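Local coordinates for protein putative 2,5-diketo-D-gluconic acid reductase B (Sinorhizobium meliloti, PDB 3UP8) that probably reduces methylglyoxal to hydroxyacetone with NADPH, as a putative 2,5-diketo-D-gluconic acid reductase of the aldo/keto reductase family, at residues Y101-F106 with L143-N148; N30-P35 with V152-I157; V234-L239 with K258-I263; V181-Y186 with V240-V245. All blocks are in the same frame, centred on the assembly; numbering follows the deposited sequence.

Interaction 1: Y101-F106 with L143-N148; sequences YRHDAF and LNEVRN
F106 brings the CZ corner of its ring to the start of the 143-148 segment, 4.0 Å from L143 CD2 and 3.9 Å from the backbone N of L143, which approaches the ring obliquely. Towards the surface, H103 donates from NE2 to E145 OE1 at 2.7 Å. OE1 lies in the imidazole plane; the N-H meets it from the syn side, tilted out of the carboxylate plane, which is turned 39° from the ring. With CG anti to the backbone N (chi1 178°) and the chain extended beyond it, E145 spans the gap between the helices. H103 ND1 gives its hydrogen to D104 OD1 at 2.7 Å, so both ring nitrogens act as donors, consistent with a protonated imidazole held between two acids. A leucine in place of H103 would probably leave both carboxylates without their shared donor. Inward, L143 and F106 rest on L127 of strand 122-127, and the pair of helices 103-117 and 136-148 forms part of the outer helical layer of a TIM barrel.

Interaction 2: N30-P35 with V152-I157; sequences NGANIP and VRHIGI
A chi1 of -54° sets the imidazole of H154 beside its own backbone N and anti to the carbonyl carbon, and a chi2 of -78° turns one ring face to A32. The two residues meet at the N-terminal end of the TIM-barrel strands: H154 lies near the start of strand 152-158, and A32 belongs to the turn between strands 26-27 and 34-35, the N-terminal hairpin that closes this end of the barrel in aldo/keto reductases. The main contact is a CH-pi interaction. A32 CA sits over the middle of the imidazole, only 10° off the ring normal, while the methyl group is displaced towards the root of the ring, with A32 CB 3.6 Å from H154 CG. Backbone and methyl together thus cover a single face of the histidine and probably limit how far it can turn about chi2. With phi at 103°, a beta carbon on G31 would collide with the carbonyl oxygen of N30. Nearby, N30 ND2 ties the turn to the backbone oxygens of I176 and L199, the A32 methyl also touches A177, and L124 of strand 122-127 also touches H154. At the far end of the imidazole, the carbonyl oxygen of G31 approaches obliquely, with G31 O 3.2 Å from H154 CE1.

Interaction 3: V234-L239 with K258-I263; sequences VALRWL and KENFAI
Two helices of the outer layer of the TIM barrel meet here, the last turns of 231-240 against the end of 254-261 and the residues that follow it. L236 carries the apolar part. Its CD1 methyl presses on the side-chain amide of N260, 3.6 Å from N260 CG, the two side chains crossing at about a right angle. Nearer the backbone, L236 CB lies 3.9 Å from I263 CD1, and I263 CG2 closes in at a similar distance. I263 follows an inverse gamma turn centred on A262, which leads the chain out of the helix and back over L236. R237 completes the contact from its flank: bent at chi2 (71°), it points NH1 at the carbonyl oxygen of I263, and the R237 NH1 to I263 O bond of 3.1 Å is nearly straight (171°), lying in the guanidinium plane and on a carbonyl lone pair. Its NE is bonded to Q241 OE1. A methionine in place of R237 would probably leave the I263 carbonyl and Q241 OE1 without their guanidinium donors. Inward, L236 packs on V247 and N260 on S249, both in strand 245-249, while Q233 and F266 flank I263 and R237.

Interaction 4: V181-Y186 with V240-V245; sequences VEYHPY and VQQQDV
The 240-245 segment leaves its helix through a type II beta turn from Q242 to V245, while 181-186 runs out of strand 176-182 into a loop, the two backbones staying apart, with 9.6 Å between the CA atoms of Y183 and V245. Side chains bridge the gap. Y183, its CG anti to the backbone N (chi1 -168°), reaches across and donates its hydroxyl hydrogen to Q242 OE1, with Y183 OH 2.7 Å from that oxygen. The acceptor lies near the ring plane, and the hydroxyl meets the amide oxygen on a lone pair in the carbonyl plane; ring and amide planes are almost perpendicular, 82° apart. The extended Q242 comes from the opposite direction, and its NE2 is bonded to W238 O, so oxygen and nitrogen are both engaged and the amide's orientation is fixed. Nearer the root of the ring, its edge touches a methyl, Y183 CD2 lying 4.3 Å from V245 CG1. L193 of helix 190-199 packs against all three residues. Through Q242 and V245, Y183 ties the C-terminal end of one barrel strand to the turn that enters the last, a helix-to-strand connection of the TIM barrel.

In the fold
The four contacts sample different layers of one eight-stranded TIM barrel. Interaction 1 lies farthest out, between two peripheral helices, and pairs an outer, probably charged histidine-carboxylate network with aromatic packing on the inner side. Interaction 2 is partly buried at the N-terminal end of the barrel strands and relies on a CH-pi contact. The two adjoin where V146 and R147 pack on V152 and R153. Across the chain's centre from interaction 1, interactions 3 and 4 are buried and touch through L239 and W238, which pack on V245, Y183 and P185; they share helix 231-240 and its exit. Each combines apolar packing with one uncharged acceptor, a backbone carbonyl in interaction 3 and a side-chain amide in interaction 4.

Interaction 1: Y101-F106 with L143-N148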
loop_
_atom_site.group_PDB
_atom_site.type_symbol
_atom_site.label_atom_id
_atom_site.label_comp_id
_atom_site.label_asym_id
_atom_site.label_seq_id
_atom_site.Cartn_x
_atom_site.Cartn_y
_atom_site.Cartn_z
ATOM N N TYR A 101 -11.859 -13.712 -9.192
ATOM C CA TYR A 101 -10.850 -13.716 -10.255
ATOM C C TYR A 101 -11.295 -14.142 -11.656
ATOM O O TYR A 101 -10.744 -13.664 -12.631
ATOM C CB TYR A 101 -9.634 -14.529 -9.821
ATOM C CG TYR A 101 -8.653 -13.747 -8.968
ATOM C CD1 TYR A 101 -7.528 -14.375 -8.453
ATOM C CD2 TYR A 101 -8.843 -12.388 -8.677
ATOM C CE1 TYR A 101 -6.591 -13.689 -7.689
ATOM C CE2 TYR A 101 -7.905 -11.681 -7.895
ATOM C CZ TYR A 101 -6.787 -12.351 -7.405
ATOM O OH TYR A 101 -5.830 -11.713 -6.647
ATOM N N ARG A 102 -12.283 -15.028 -11.770
ATOM C CA ARG A 102 -12.778 -15.387 -13.102
ATOM C C ARG A 102 -13.359 -14.152 -13.791
ATOM O O ARG A 102 -13.975 -13.303 -13.137
ATOM C CB ARG A 102 -13.812 -16.509 -13.018
ATOM C CG ARG A 102 -13.240 -17.802 -12.433
ATOM C CD ARG A 102 -14.148 -19.004 -12.667
ATOM N NE ARG A 102 -14.762 -18.977 -13.999
ATOM C CZ ARG A 102 -15.641 -19.873 -14.446
ATOM N NH1 ARG A 102 -16.015 -20.893 -13.680
ATOM N NH2 ARG A 102 -16.153 -19.746 -15.663
ATOM N N HIS A 103 -13.155 -14.048 -15.100
ATOM C CA HIS A 103 -13.497 -12.825 -15.851
ATOM C C HIS A 103 -14.828 -12.160 -15.459
ATOM O O HIS A 103 -14.848 -10.984 -15.087
ATOM C CB HIS A 103 -13.494 -13.059 -17.372
ATOM C CG HIS A 103 -13.946 -11.862 -18.145
ATOM N ND1 HIS A 103 -15.242 -11.704 -18.581
ATOM C CD2 HIS A 103 -13.296 -10.722 -18.477
ATOM C CE1 HIS A 103 -15.358 -10.544 -19.205
ATOM N NE2 HIS A 103 -14.189 -9.927 -19.158
ATOM N N ASP A 104 -15.930 -12.898 -15.569
ATOM C CA ASP A 104 -17.253 -12.297 -15.340
ATOM C C ASP A 104 -17.448 -11.816 -13.891
ATOM O O ASP A 104 -17.998 -10.743 -13.680
ATOM C CB ASP A 104 -18.385 -13.237 -15.762
ATOM C CG ASP A 104 -18.492 -13.405 -17.298
ATOM O OD1 ASP A 104 -17.652 -12.881 -18.071
ATOM O OD2 ASP A 104 -19.441 -14.080 -17.735
ATOM N N ALA A 105 -17.019 -12.617 -12.913
ATOM C CA ALA A 105 -17.031 -12.216 -11.503
ATOM C C ALA A 105 -16.103 -11.015 -11.245
ATOM O O ALA A 105 -16.387 -10.159 -10.398
ATOM C CB ALA A 105 -16.641 -13.400 -10.614
ATOM N N PHE A 106 -14.992 -10.961 -11.980
ATOM C CA PHE A 106 -14.003 -9.895 -11.839
ATOM C C PHE A 106 -14.643 -8.561 -12.213
ATOM O O PHE A 106 -14.659 -7.618 -11.417
ATOM C CB PHE A 106 -12.814 -10.188 -12.775
ATOM C CG PHE A 106 -11.565 -9.395 -12.477
ATOM C CD1 PHE A 106 -10.399 -10.056 -12.094
ATOM C CD2 PHE A 106 -11.541 -8.009 -12.610
ATOM C CE1 PHE A 106 -9.240 -9.345 -11.844
ATOM C CE2 PHE A 106 -10.374 -7.282 -12.366
ATOM C CZ PHE A 106 -9.221 -7.954 -11.983
ATOM N N LEU A 143 -7.890 -6.931 -15.516
ATOM C CA LEU A 143 -7.333 -5.643 -15.061
ATOM C C LEU A 143 -7.252 -4.642 -16.200
ATOM O O LEU A 143 -7.679 -3.488 -16.061
ATOM C CB LEU A 143 -5.926 -5.795 -14.460
ATOM C CG LEU A 143 -5.740 -6.188 -13.000
ATOM C CD1 LEU A 143 -4.223 -6.374 -12.758
ATOM C CD2 LEU A 143 -6.341 -5.148 -12.033
ATOM N N ASN A 144 -6.705 -5.077 -17.339
ATOM C CA ASN A 144 -6.607 -4.190 -18.490
ATOM C C ASN A 144 -7.978 -3.778 -19.038
ATOM O O ASN A 144 -8.153 -2.658 -19.492
ATOM C CB ASN A 144 -5.774 -4.844 -19.600
ATOM C CG ASN A 144 -4.290 -4.686 -19.358
ATOM O OD1 ASN A 144 -3.687 -3.715 -19.800
ATOM N ND2 ASN A 144 -3.714 -5.600 -18.602
ATOM N N GLU A 145 -8.935 -4.694 -19.012
ATOM C CA GLU A 145 -10.277 -4.373 -19.500
ATOM C C GLU A 145 -10.870 -3.205 -18.710
ATOM O O GLU A 145 -11.313 -2.222 -19.297
ATOM C CB GLU A 145 -11.199 -5.578 -19.410
ATOM C CG GLU A 145 -12.648 -5.278 -19.866
ATOM C CD GLU A 145 -13.536 -6.522 -19.868
ATOM O OE1 GLU A 145 -12.996 -7.626 -20.049
ATOM O OE2 GLU A 145 -14.780 -6.402 -19.693
ATOM N N VAL A 146 -10.863 -3.302 -17.388
ATOM C CA VAL A 146 -11.468 -2.240 -16.577
ATOM C C VAL A 146 -10.688 -0.929 -16.638
ATOM O O VAL A 146 -11.276 0.149 -16.492
ATOM C CB VAL A 146 -11.718 -2.676 -15.123
ATOM C CG1 VAL A 146 -12.753 -3.777 -15.093
ATOM C CG2 VAL A 146 -10.401 -3.136 -14.421
ATOM N N ARG A 147 -9.372 -1.018 -16.848
ATOM C CA ARG A 147 -8.561 0.176 -17.094
ATOM C C ARG A 147 -8.994 0.878 -18.383
ATOM O O ARG A 147 -9.234 2.090 -18.388
ATOM C CB ARG A 147 -7.060 -0.153 -17.127
ATOM C CG ARG A 147 -6.163 1.091 -17.212
ATOM C CD ARG A 147 -4.684 0.730 -17.132
ATOM N NE ARG A 147 -3.805 1.889 -17.353
ATOM C CZ ARG A 147 -3.423 2.347 -18.549
ATOM N NH1 ARG A 147 -3.848 1.777 -19.671
ATOM N NH2 ARG A 147 -2.612 3.398 -18.628
ATOM N N ASN A 148 -9.098 0.118 -19.471
ATOM C CA ASN A 148 -9.539 0.667 -20.761
ATOM C C ASN A 148 -10.973 1.206 -20.710
ATOM O O ASN A 148 -11.298 2.130 -21.433
ATOM C CB ASN A 148 -9.435 -0.386 -21.876
ATOM C CG ASN A 148 -7.997 -0.702 -22.267
ATOM O OD1 ASN A 148 -7.042 -0.253 -21.632
ATOM N ND2 ASN A 148 -7.839 -1.471 -23.340
#

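Interaction 2: N30-P35 with V152-I157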
loop_
_atom_site.group_PDB
_atom_site.type_symbol
_atom_site.label_atom_id
_atom_site.label_comp_id
_atom_site.label_asym_id
_atom_site.label_seq_id
_atom_site.Cartn_x
_atom_site.Cartn_y
_atom_site.Cartn_z
ATOM N N ASN A 30 5.485 3.644 -12.287
ATOM C CA ASN A 30 5.194 3.325 -13.684
ATOM C C ASN A 30 4.057 4.180 -14.259
ATOM O O ASN A 30 3.208 3.683 -15.007
ATOM C CB ASN A 30 4.880 1.826 -13.827
ATOM C CG ASN A 30 6.002 1.058 -14.506
ATOM O OD1 ASN A 30 6.799 1.641 -15.228
ATOM N ND2 ASN A 30 6.069 -0.254 -14.267
ATOM N N GLY A 31 4.025 5.453 -13.864
ATOM C CA GLY A 31 3.032 6.409 -14.368
ATOM C C GLY A 31 1.889 6.745 -13.426
ATOM O O GLY A 31 1.073 7.606 -13.749
ATOM N N ALA A 32 1.822 6.077 -12.271
ATOM C CA ALA A 32 0.725 6.264 -11.301
ATOM C C ALA A 32 0.883 7.417 -10.267
ATOM O O ALA A 32 -0.110 7.899 -9.705
ATOM C CB ALA A 32 0.455 4.963 -10.571
ATOM N N ASN A 33 2.105 7.819 -9.962
ATOM C CA ASN A 33 2.321 8.909 -8.990
ATOM C C ASN A 33 1.539 8.812 -7.686
ATOM O O ASN A 33 0.608 9.579 -7.411
ATOM C CB ASN A 33 2.088 10.254 -9.649
ATOM C CG ASN A 33 3.102 10.527 -10.679
ATOM O OD1 ASN A 33 4.301 10.600 -10.374
ATOM N ND2 ASN A 33 2.659 10.622 -11.932
ATOM N N ILE A 34 1.961 7.861 -6.884
ATOM C CA ILE A 34 1.237 7.459 -5.712
ATOM C C ILE A 34 1.813 8.255 -4.545
ATOM O O ILE A 34 3.035 8.259 -4.357
ATOM C CB ILE A 34 1.417 5.957 -5.496
ATOM C CG1 ILE A 34 0.909 5.186 -6.728
ATOM C CG2 ILE A 34 0.721 5.502 -4.192
ATOM C CD1 ILE A 34 1.111 3.681 -6.651
ATOM N N PRO A 35 0.948 8.949 -3.772
ATOM C CA PRO A 35 1.466 9.669 -2.595
ATOM C C PRO A 35 2.211 8.718 -1.643
ATOM O O PRO A 35 1.705 7.646 -1.331
ATOM C CB PRO A 35 0.198 10.244 -1.937
ATOM C CG PRO A 35 -0.816 10.301 -3.031
ATOM C CD PRO A 35 -0.510 9.119 -3.927
ATOM N N VAL A 152 -10.699 2.285 -13.888
ATOM C CA VAL A 152 -9.470 2.148 -13.117
ATOM C C VAL A 152 -8.402 2.947 -13.848
ATOM O O VAL A 152 -8.212 2.747 -15.042
ATOM C CB VAL A 152 -9.014 0.670 -13.059
ATOM C CG1 VAL A 152 -7.691 0.536 -12.328
ATOM C CG2 VAL A 152 -10.058 -0.199 -12.388
ATOM N N ARG A 153 -7.704 3.845 -13.147
ATOM C CA ARG A 153 -6.692 4.669 -13.803
ATOM C C ARG A 153 -5.392 3.869 -13.985
ATOM O O ARG A 153 -4.765 3.901 -15.052
ATOM C CB ARG A 153 -6.437 5.962 -13.006
ATOM C CG ARG A 153 -7.619 6.944 -12.987
ATOM C CD ARG A 153 -7.848 7.658 -14.322
ATOM N NE ARG A 153 -9.081 8.470 -14.305
ATOM C CZ ARG A 153 -10.294 8.036 -14.660
ATOM N NH1 ARG A 153 -10.484 6.785 -15.073
ATOM N NH2 ARG A 153 -11.333 8.863 -14.586
ATOM N N HIS A 154 -5.008 3.142 -12.940
ATOM C CA HIS A 154 -3.753 2.403 -12.918
ATOM C C HIS A 154 -4.011 1.020 -12.349
ATOM O O HIS A 154 -4.954 0.823 -11.580
ATOM C CB HIS A 154 -2.747 3.155 -12.055
ATOM C CG HIS A 154 -2.569 4.571 -12.473
ATOM N ND1 HIS A 154 -1.815 4.934 -13.566
ATOM C CD2 HIS A 154 -3.062 5.719 -11.953
ATOM C CE1 HIS A 154 -1.862 6.245 -13.708
ATOM N NE2 HIS A 154 -2.614 6.744 -12.744
ATOM N N ILE A 155 -3.203 0.050 -12.764
ATOM C CA ILE A 155 -3.378 -1.325 -12.303
ATOM C C ILE A 155 -2.114 -1.822 -11.576
ATOM O O ILE A 155 -1.010 -1.354 -11.848
ATOM C CB ILE A 155 -3.765 -2.282 -13.467
ATOM C CG1 ILE A 155 -2.729 -2.243 -14.615
ATOM C CG2 ILE A 155 -5.170 -1.956 -13.996
ATOM C CD1 ILE A 155 -2.870 -3.427 -15.583
ATOM N N GLY A 156 -2.285 -2.764 -10.659
ATOM C CA GLY A 156 -1.150 -3.348 -9.969
ATOM C C GLY A 156 -1.410 -4.694 -9.344
ATOM O O GLY A 156 -2.453 -5.335 -9.595
ATOM N N ILE A 157 -0.450 -5.115 -8.519
ATOM C CA ILE A 157 -0.463 -6.433 -7.900
ATOM C C ILE A 157 -0.158 -6.360 -6.417
ATOM O O ILE A 157 0.275 -5.330 -5.912
ATOM C CB ILE A 157 0.530 -7.387 -8.612
ATOM C CG1 ILE A 157 1.951 -6.779 -8.578
ATOM C CG2 ILE A 157 0.028 -7.664 -10.046
ATOM C CD1 ILE A 157 3.007 -7.526 -9.376
#

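Interaction 3: V234-L239 with K258-I263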
loop_
_atom_site.group_PDB
_atom_site.type_symbol
_atom_site.label_atom_id
_atom_site.label_comp_id
_atom_site.label_asym_id
_atom_site.label_seq_id
_atom_site.Cartn_x
_atom_site.Cartn_y
_atom_site.Cartn_z
ATOM N N VAL A 234 10.192 6.342 13.176
ATOM C CA VAL A 234 11.460 5.857 12.636
ATOM C C VAL A 234 11.253 4.746 11.590
ATOM O O VAL A 234 11.899 4.741 10.540
ATOM C CB VAL A 234 12.406 5.383 13.760
ATOM C CG1 VAL A 234 13.645 4.716 13.189
ATOM C CG2 VAL A 234 12.803 6.576 14.636
ATOM N N ALA A 235 10.352 3.814 11.879
ATOM C CA ALA A 235 10.099 2.707 10.950
ATOM C C ALA A 235 9.432 3.220 9.670
ATOM O O ALA A 235 9.826 2.841 8.571
ATOM C CB ALA A 235 9.256 1.628 11.612
ATOM N N LEU A 236 8.427 4.076 9.828
ATOM C CA LEU A 236 7.763 4.741 8.699
ATOM C C LEU A 236 8.737 5.554 7.861
ATOM O O LEU A 236 8.700 5.511 6.635
ATOM C CB LEU A 236 6.648 5.658 9.194
ATOM C CG LEU A 236 5.397 5.014 9.793
ATOM C CD1 LEU A 236 4.565 6.062 10.530
ATOM C CD2 LEU A 236 4.552 4.297 8.746
ATOM N N ARG A 237 9.614 6.300 8.524
ATOM C CA ARG A 237 10.617 7.074 7.813
ATOM C C ARG A 237 11.591 6.176 7.063
ATOM O O ARG A 237 11.953 6.478 5.936
ATOM C CB ARG A 237 11.354 8.039 8.759
ATOM C CG ARG A 237 12.435 8.885 8.093
ATOM C CD ARG A 237 11.833 9.956 7.163
ATOM N NE ARG A 237 12.733 10.297 6.063
ATOM C CZ ARG A 237 12.480 11.227 5.140
ATOM N NH1 ARG A 237 11.354 11.938 5.189
ATOM N NH2 ARG A 237 13.365 11.462 4.175
ATOM N N TRP A 238 11.996 5.062 7.674
ATOM C CA TRP A 238 12.949 4.151 7.044
ATOM C C TRP A 238 12.381 3.608 5.727
ATOM O O TRP A 238 13.114 3.411 4.744
ATOM C CB TRP A 238 13.286 2.992 7.987
ATOM C CG TRP A 238 14.104 1.908 7.344
ATOM C CD1 TRP A 238 15.438 1.965 7.033
ATOM C CD2 TRP A 238 13.660 0.594 6.957
ATOM N NE1 TRP A 238 15.844 0.780 6.452
ATOM C CE2 TRP A 238 14.774 -0.080 6.405
ATOM C CE3 TRP A 238 12.427 -0.076 7.021
ATOM C CZ2 TRP A 238 14.699 -1.403 5.925
ATOM C CZ3 TRP A 238 12.349 -1.400 6.533
ATOM C CH2 TRP A 238 13.480 -2.041 5.995
ATOM N N LEU A 239 11.072 3.359 5.721
ATOM C CA LEU A 239 10.379 2.934 4.498
ATOM C C LEU A 239 10.322 4.052 3.456
ATOM O O LEU A 239 10.770 3.894 2.322
ATOM C CB LEU A 239 8.965 2.444 4.852
ATOM C CG LEU A 239 8.952 1.179 5.728
ATOM C CD1 LEU A 239 7.580 0.959 6.348
ATOM C CD2 LEU A 239 9.364 -0.034 4.913
ATOM N N LYS A 258 -1.777 11.907 13.802
ATOM C CA LYS A 258 -0.912 13.088 13.699
ATOM C C LYS A 258 0.570 12.725 13.754
ATOM O O LYS A 258 1.404 13.375 13.121
ATOM C CB LYS A 258 -1.254 14.104 14.794
ATOM C CG LYS A 258 -2.734 14.469 14.836
ATOM C CD LYS A 258 -2.963 15.910 15.281
ATOM C CE LYS A 258 -4.360 16.378 14.880
ATOM N NZ LYS A 258 -4.746 17.675 15.516
ATOM N N GLU A 259 0.875 11.676 14.519
ATOM C CA GLU A 259 2.234 11.173 14.689
ATOM C C GLU A 259 2.757 10.525 13.396
ATOM O O GLU A 259 3.857 10.840 12.929
ATOM C CB GLU A 259 2.262 10.181 15.864
ATOM C CG GLU A 259 3.623 9.558 16.179
ATOM C CD GLU A 259 3.511 8.338 17.093
ATOM O OE1 GLU A 259 2.710 8.382 18.056
ATOM O OE2 GLU A 259 4.223 7.336 16.846
ATOM N N ASN A 260 1.952 9.633 12.820
ATOM C CA ASN A 260 2.307 8.935 11.578
ATOM C C ASN A 260 2.511 9.883 10.388
ATOM O O ASN A 260 3.363 9.644 9.528
ATOM C CB ASN A 260 1.255 7.873 11.242
ATOM C CG ASN A 260 1.346 6.644 12.140
ATOM O OD1 ASN A 260 1.894 6.697 13.243
ATOM N ND2 ASN A 260 0.809 5.527 11.663
ATOM N N PHE A 261 1.740 10.964 10.369
ATOM C CA PHE A 261 1.792 11.963 9.302
ATOM C C PHE A 261 3.071 12.802 9.343
ATOM O O PHE A 261 3.559 13.260 8.303
ATOM C CB PHE A 261 0.567 12.868 9.407
ATOM C CG PHE A 261 0.333 13.731 8.205
ATOM C CD1 PHE A 261 -0.177 13.188 7.030
ATOM C CD2 PHE A 261 0.597 15.098 8.257
ATOM C CE1 PHE A 261 -0.411 13.995 5.911
ATOM C CE2 PHE A 261 0.369 15.908 7.151
ATOM C CZ PHE A 261 -0.140 15.352 5.973
ATOM N N ALA A 262 3.611 12.988 10.549
ATOM C CA ALA A 262 4.795 13.824 10.765
ATOM C C ALA A 262 6.109 13.067 10.538
ATOM O O ALA A 262 6.949 12.973 11.441
ATOM C CB ALA A 262 4.755 14.421 12.164
ATOM N N ILE A 263 6.292 12.534 9.332
ATOM C CA ILE A 263 7.490 11.750 9.018
ATOM C C ILE A 263 8.298 12.368 7.894
ATOM O O ILE A 263 9.265 11.774 7.414
ATOM C CB ILE A 263 7.151 10.269 8.670
ATOM C CG1 ILE A 263 6.238 10.185 7.430
ATOM C CG2 ILE A 263 6.534 9.568 9.886
ATOM C CD1 ILE A 263 5.963 8.749 6.904
#

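Interaction 4: V181-Y186 with V240-V245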
loop_
_atom_site.group_PDB
_atom_site.type_symbol
_atom_site.label_atom_id
_atom_site.label_comp_id
_atom_site.label_asym_id
_atom_site.label_seq_id
_atom_site.Cartn_x
_atom_site.Cartn_y
_atom_site.Cartn_z
ATOM N N VAL A 181 3.120 -5.225 -0.760
ATOM C CA VAL A 181 3.632 -6.340 0.027
ATOM C C VAL A 181 3.880 -5.919 1.478
ATOM O O VAL A 181 4.014 -4.730 1.778
ATOM C CB VAL A 181 4.967 -6.874 -0.540
ATOM C CG1 VAL A 181 4.778 -7.445 -1.965
ATOM C CG2 VAL A 181 6.063 -5.793 -0.516
ATOM N N GLU A 182 3.915 -6.912 2.365
ATOM C CA GLU A 182 4.337 -6.709 3.757
ATOM C C GLU A 182 5.780 -6.228 3.750
ATOM O O GLU A 182 6.625 -6.842 3.126
ATOM C CB GLU A 182 4.261 -8.033 4.513
ATOM C CG GLU A 182 4.650 -7.923 5.961
ATOM C CD GLU A 182 4.512 -9.230 6.704
ATOM O OE1 GLU A 182 3.765 -10.114 6.244
ATOM O OE2 GLU A 182 5.159 -9.361 7.759
ATOM N N TYR A 183 6.056 -5.115 4.421
ATOM C CA TYR A 183 7.424 -4.599 4.470
ATOM C C TYR A 183 7.596 -3.762 5.737
ATOM O O TYR A 183 6.852 -2.811 5.976
ATOM C CB TYR A 183 7.743 -3.787 3.208
ATOM C CG TYR A 183 9.211 -3.452 3.006
ATOM C CD1 TYR A 183 10.224 -4.249 3.544
ATOM C CD2 TYR A 183 9.582 -2.326 2.258
ATOM C CE1 TYR A 183 11.584 -3.926 3.347
ATOM C CE2 TYR A 183 10.928 -2.001 2.047
ATOM C CZ TYR A 183 11.912 -2.804 2.589
ATOM O OH TYR A 183 13.227 -2.447 2.371
ATOM N N HIS A 184 8.568 -4.169 6.548
ATOM C CA HIS A 184 8.877 -3.544 7.832
ATOM C C HIS A 184 10.307 -3.982 8.157
ATOM O O HIS A 184 10.866 -4.822 7.451
ATOM C CB HIS A 184 7.892 -4.005 8.912
ATOM C CG HIS A 184 7.682 -5.488 8.949
ATOM N ND1 HIS A 184 8.624 -6.368 9.448
ATOM C CD2 HIS A 184 6.630 -6.249 8.558
ATOM C CE1 HIS A 184 8.169 -7.604 9.339
ATOM N NE2 HIS A 184 6.959 -7.560 8.806
ATOM N N PRO A 185 10.914 -3.414 9.213
ATOM C CA PRO A 185 12.337 -3.720 9.456
ATOM C C PRO A 185 12.679 -5.216 9.628
ATOM O O PRO A 185 13.816 -5.621 9.348
ATOM C CB PRO A 185 12.633 -2.941 10.736
ATOM C CG PRO A 185 11.674 -1.766 10.676
ATOM C CD PRO A 185 10.411 -2.357 10.112
ATOM N N TYR A 186 11.709 -6.030 10.054
ATOM C CA TYR A 186 11.968 -7.459 10.321
ATOM C C TYR A 186 11.830 -8.387 9.111
ATOM O O TYR A 186 12.153 -9.581 9.192
ATOM C CB TYR A 186 11.128 -7.930 11.518
ATOM C CG TYR A 186 11.243 -6.947 12.655
ATOM C CD1 TYR A 186 12.418 -6.853 13.416
ATOM C CD2 TYR A 186 10.196 -6.074 12.942
ATOM C CE1 TYR A 186 12.527 -5.907 14.449
ATOM C CE2 TYR A 186 10.294 -5.142 13.942
ATOM C CZ TYR A 186 11.449 -5.059 14.697
ATOM O OH TYR A 186 11.486 -4.122 15.687
ATOM N N VAL A 240 9.804 5.201 3.876
ATOM C CA VAL A 240 9.468 6.291 2.978
ATOM C C VAL A 240 10.731 6.956 2.417
ATOM O O VAL A 240 10.707 7.548 1.333
ATOM C CB VAL A 240 8.485 7.250 3.699
ATOM C CG1 VAL A 240 9.157 8.546 4.180
ATOM C CG2 VAL A 240 7.267 7.494 2.853
ATOM N N GLN A 241 11.843 6.808 3.141
ATOM C CA GLN A 241 13.146 7.311 2.698
ATOM C C GLN A 241 13.789 6.417 1.632
ATOM O O GLN A 241 14.704 6.843 0.930
ATOM C CB GLN A 241 14.094 7.469 3.905
ATOM C CG GLN A 241 15.394 8.228 3.614
ATOM C CD GLN A 241 16.076 8.710 4.890
ATOM O OE1 GLN A 241 15.437 9.280 5.783
ATOM N NE2 GLN A 241 17.373 8.493 4.973
ATOM N N GLN A 242 13.323 5.179 1.502
ATOM C CA GLN A 242 13.830 4.303 0.444
ATOM C C GLN A 242 13.235 4.677 -0.909
ATOM O O GLN A 242 12.022 4.957 -1.006
ATOM C CB GLN A 242 13.486 2.860 0.737
ATOM C CG GLN A 242 14.342 2.219 1.783
ATOM C CD GLN A 242 13.859 0.837 2.127
ATOM O OE1 GLN A 242 13.926 -0.081 1.309
ATOM N NE2 GLN A 242 13.396 0.668 3.355
ATOM N N GLN A 243 14.081 4.669 -1.942
ATOM C CA GLN A 243 13.636 4.923 -3.313
ATOM C C GLN A 243 12.529 3.946 -3.683
ATOM O O GLN A 243 12.651 2.746 -3.437
ATOM C CB GLN A 243 14.782 4.776 -4.321
ATOM C CG GLN A 243 15.936 5.776 -4.152
ATOM C CD GLN A 243 15.464 7.222 -4.095
ATOM O OE1 GLN A 243 14.841 7.723 -5.031
ATOM N NE2 GLN A 243 15.766 7.899 -2.994
ATOM N N ASP A 244 11.459 4.476 -4.275
ATOM C CA ASP A 244 10.381 3.660 -4.858
ATOM C C ASP A 244 9.482 2.958 -3.847
ATOM O O ASP A 244 8.786 2.005 -4.211
ATOM C CB ASP A 244 10.935 2.611 -5.838
ATOM C CG ASP A 244 11.912 3.205 -6.844
ATOM O OD1 ASP A 244 11.492 4.025 -7.684
ATOM O OD2 ASP A 244 13.109 2.846 -6.777
ATOM N N VAL A 245 9.511 3.401 -2.587
ATOM C CA VAL A 245 8.710 2.752 -1.547
ATOM C C VAL A 245 7.615 3.678 -1.059
ATOM O O VAL A 245 7.852 4.859 -0.795
ATOM C CB VAL A 245 9.562 2.267 -0.351
ATOM C CG1 VAL A 245 8.679 1.625 0.730
ATOM C CG2 VAL A 245 10.631 1.304 -0.816
#